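Local structure of 2-hydroxyhepta-2,4-diene-1,7-dioate isomerase (Mycobacterium marinum, 3QDF) at residues Ser20-Leu25 with Thr32-Ala37. The protein binds zinc and probably acts as an isomerase of the fumarylacetoacetate hydrolase family in homoprotocatechuate breakdown. Sequence-based numbering, arbitrary orientation. Where two conformers were deposited one is given.
Sequences SIEGEL and TAREIA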
ATOM      1  N   SER A  20       4.690  16.577  -3.750  1.00 23.43           N
ATOM      2  CA  SER A  20       3.371  16.809  -3.176  1.00 23.60           C
ATOM      3  C   SER A  20       2.360  16.840  -4.317  1.00 24.56           C
ATOM      4  O   SER A  20       2.455  17.681  -5.224  1.00 24.93           O
ATOM      5  CB  SER A  20       3.320  18.121  -2.415  1.00 24.39           C
ATOM      6  OG  SER A  20       2.057  18.297  -1.809  1.00 24.43           O
ATOM      7  N   ILE A  21       1.398  15.926  -4.259  1.00 24.08           N
ATOM      8  CA  ILE A  21       0.395  15.774  -5.308  1.00 25.27           C
ATOM      9  C   ILE A  21      -0.860  16.540  -4.890  1.00 26.67           C
ATOM     10  O   ILE A  21      -1.586  16.123  -3.989  1.00 25.89           O
ATOM     11  CB  ILE A  21       0.060  14.275  -5.575  1.00 24.43           C
ATOM     12  CG1 ILE A  21       1.330  13.428  -5.771  1.00 23.96           C
ATOM     13  CG2 ILE A  21      -0.949  14.130  -6.728  1.00 24.32           C
ATOM     14  CD1 ILE A  21       2.219  13.851  -6.902  1.00 27.58           C
ATOM     15  N   GLU A  22      -1.102  17.665  -5.563  1.00 28.57           N
ATOM     16  CA  GLU A  22      -2.112  18.626  -5.136  1.00 30.32           C
ATOM     17  C   GLU A  22      -3.324  18.618  -6.057  1.00 31.21           C
ATOM     18  O   GLU A  22      -3.193  18.341  -7.248  1.00 31.86           O
ATOM     19  CB  GLU A  22      -1.493  20.038  -5.085  1.00 31.77           C
ATOM     20  CG  GLU A  22      -0.507  20.228  -3.913  1.00 32.83           C
ATOM     21  CD  GLU A  22       0.336  21.499  -4.017  1.00 37.19           C
ATOM     22  OE1 GLU A  22       0.179  22.292  -4.984  1.00 38.24           O
ATOM     23  OE2 GLU A  22       1.178  21.698  -3.112  1.00 39.03           O
ATOM     24  N   GLY A  23      -4.498  18.920  -5.505  1.00 31.96           N
ATOM     25  CA  GLY A  23      -5.720  19.056  -6.310  1.00 33.48           C
ATOM     26  C   GLY A  23      -6.872  18.189  -5.829  1.00 33.66           C
ATOM     27  O   GLY A  23      -6.710  17.378  -4.913  1.00 32.41           O
ATOM     28  N   GLU A  24      -8.033  18.373  -6.453  1.00 34.93           N
ATOM     29  CA  GLU A  24      -9.224  17.579  -6.166  1.00 35.36           C
ATOM     30  C   GLU A  24      -9.015  16.113  -6.543  1.00 34.13           C
ATOM     31  O   GLU A  24      -8.608  15.792  -7.669  1.00 33.35           O
ATOM     32  CB  GLU A  24     -10.424  18.144  -6.926  1.00 37.33           C
ATOM     33  CG  GLU A  24     -11.399  18.972  -6.090  1.00 40.26           C
ATOM     34  CD  GLU A  24     -12.682  19.259  -6.862  1.00 45.77           C
ATOM     35  OE1 GLU A  24     -12.662  20.198  -7.690  1.00 48.80           O
ATOM     36  OE2 GLU A  24     -13.706  18.548  -6.666  1.00 46.11           O
ATOM     37  N   LEU A  25      -9.303  15.228  -5.594  1.00 33.55           N
ATOM     38  CA  LEU A  25      -9.180  13.780  -5.793  1.00 33.52           C
ATOM     39  C   LEU A  25      -9.922  13.231  -7.025  1.00 34.50           C
ATOM     40  O   LEU A  25      -9.467  12.269  -7.650  1.00 33.96           O
ATOM     41  CB  LEU A  25      -9.678  13.058  -4.549  1.00 33.61           C
ATOM     42  CG  LEU A  25      -9.349  11.582  -4.391  1.00 34.07           C
ATOM     43  CD1 LEU A  25      -7.847  11.351  -4.529  1.00 33.69           C
ATOM     44  CD2 LEU A  25      -9.827  11.130  -3.026  1.00 36.77           C
ATOM     45  N   THR A  32      -1.594  18.645  -9.632  1.00 32.38           N
ATOM     46  CA  THR A  32      -0.249  19.209  -9.801  1.00 32.88           C
ATOM     47  C   THR A  32       0.732  18.387  -8.962  1.00 31.02           C
ATOM     48  O   THR A  32       0.497  18.172  -7.774  1.00 31.03           O
ATOM     49  CB  THR A  32      -0.195  20.672  -9.342  1.00 33.55           C
ATOM     50  OG1 THR A  32      -1.197  21.423 -10.031  1.00 35.94           O
ATOM     51  CG2 THR A  32       1.175  21.284  -9.632  1.00 35.58           C
ATOM     52  N   ALA A  33       1.803  17.913  -9.596  1.00 30.08           N
ATOM     53  CA  ALA A  33       2.913  17.273  -8.901  1.00 28.50           C
ATOM     54  C   ALA A  33       3.967  18.329  -8.541  1.00 28.51           C
ATOM     55  O   ALA A  33       4.743  18.730  -9.396  1.00 29.25           O
ATOM     56  CB  ALA A  33       3.527  16.174  -9.779  1.00 27.31           C
ATOM     57  N   ARG A  34       3.986  18.755  -7.277  1.00 27.93           N
ATOM     58  CA  ARG A  34       4.918  19.775  -6.793  0.60 28.35           C
ATOM     59  C   ARG A  34       6.193  19.109  -6.265  1.00 27.59           C
ATOM     60  O   ARG A  34       6.187  18.479  -5.198  1.00 26.64           O
ATOM     61  CB  ARG A  34       4.237  20.596  -5.699  0.60 28.64           C
ATOM     62  CG  ARG A  34       5.072  21.722  -5.115  0.60 30.53           C
ATOM     63  CD  ARG A  34       4.184  22.730  -4.358  0.60 32.93           C
ATOM     64  NE  ARG A  34       2.978  23.082  -5.110  0.60 33.76           N
ATOM     65  CZ  ARG A  34       2.886  24.084  -5.980  0.60 34.40           C
ATOM     66  NH1 ARG A  34       3.931  24.862  -6.228  0.60 35.64           N
ATOM     67  NH2 ARG A  34       1.746  24.303  -6.611  0.60 33.68           N
ATOM     68  N   GLU A  35       7.277  19.229  -7.030  1.00 26.96           N
ATOM     69  CA  GLU A  35       8.529  18.540  -6.740  1.00 26.89           C
ATOM     70  C   GLU A  35       9.122  18.892  -5.370  1.00 26.18           C
ATOM     71  O   GLU A  35       9.280  20.061  -5.019  1.00 26.93           O
ATOM     72  CB  GLU A  35       9.560  18.806  -7.848  1.00 28.04           C
ATOM     73  CG  GLU A  35      10.738  17.838  -7.863  1.00 28.59           C
ATOM     74  CD  GLU A  35      11.815  18.202  -8.889  1.00 32.54           C
ATOM     75  OE1 GLU A  35      12.065  19.410  -9.155  1.00 32.61           O
ATOM     76  OE2 GLU A  35      12.431  17.258  -9.421  1.00 34.14           O
ATOM     77  N   ILE A  36       9.430  17.861  -4.603  1.00 25.24           N
ATOM     78  CA  ILE A  36      10.052  18.006  -3.298  1.00 25.56           C
ATOM     79  C   ILE A  36      11.570  17.961  -3.476  1.00 26.48           C
ATOM     80  O   ILE A  36      12.101  17.140  -4.247  1.00 25.68           O
ATOM     81  CB  ILE A  36       9.526  16.910  -2.301  1.00 24.56           C
ATOM     82  CG1 ILE A  36       8.131  17.324  -1.805  1.00 24.36           C
ATOM     83  CG2 ILE A  36      10.462  16.706  -1.112  1.00 23.40           C
ATOM     84  CD1 ILE A  36       7.338  16.215  -1.230  1.00 19.34           C
ATOM     85  N   ALA A  37      12.257  18.856  -2.772  1.00 27.50           N
ATOM     86  CA  ALA A  37      13.714  18.881  -2.785  1.00 28.97           C
ATOM     87  C   ALA A  37      14.234  18.026  -1.646  1.00 28.83           C
ATOM     88  O   ALA A  37      14.886  17.009  -1.883  1.00 29.29           O
ATOM     89  CB  ALA A  37      14.252  20.330  -2.684  1.00 29.73           C
TER
HETATM   90  O   HOH W   1      -3.652  21.246  -8.574  1.00 34.49           O
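Glu22 OE1 takes two donors from one guanidinium in the conformer described, one of two modelled for Arg34: Arg34 NE at 2.9 Å and Arg34 NH2 at 3.0 Å from that same oxygen. In this conformer the salt bridge is side-on, both nitrogens converging on the syn side of a single carboxylate atom but out of the carboxylate plane, NE more so than NH2. The oxygen lies at the guanidinium edge, close to its plane, while the carboxylate plane is turned 27° from it. CG of Arg34 stands anti to the backbone N (chi1 -179°), and the bend at chi3 turns NE toward the Glu22 carboxylate. Arg34 sits two residues beyond Thr32, the cross-strand partner of Glu22, a diagonal neighbour on the face they share with Ser20.

Underneath, the backbones run antiparallel. Ser20 and Arg34 exchange two hydrogen bonds, as do Glu22 and Thr32; Glu22 N to Thr32 O, 2.8 Å, is nearly straight at 175°. Between these pairs Ile21 faces Ala33 as a non-hydrogen-bonded pair, with Ile21 CD1 3.9 Å from Ala33 CB on the other face, where Ala33 also packs on Ile10. Where the chain leaves the strand into the 23-31 connection, a water joins Thr32 OG1 to Glu22 O, the latter bond weak. Strand 6-12 continues the sheet beyond 15-22, and strand 45-52 beyond 32-38. The arrangement is a beta hairpin in the small N-terminal Rv2993c-like region, away from the zinc sites.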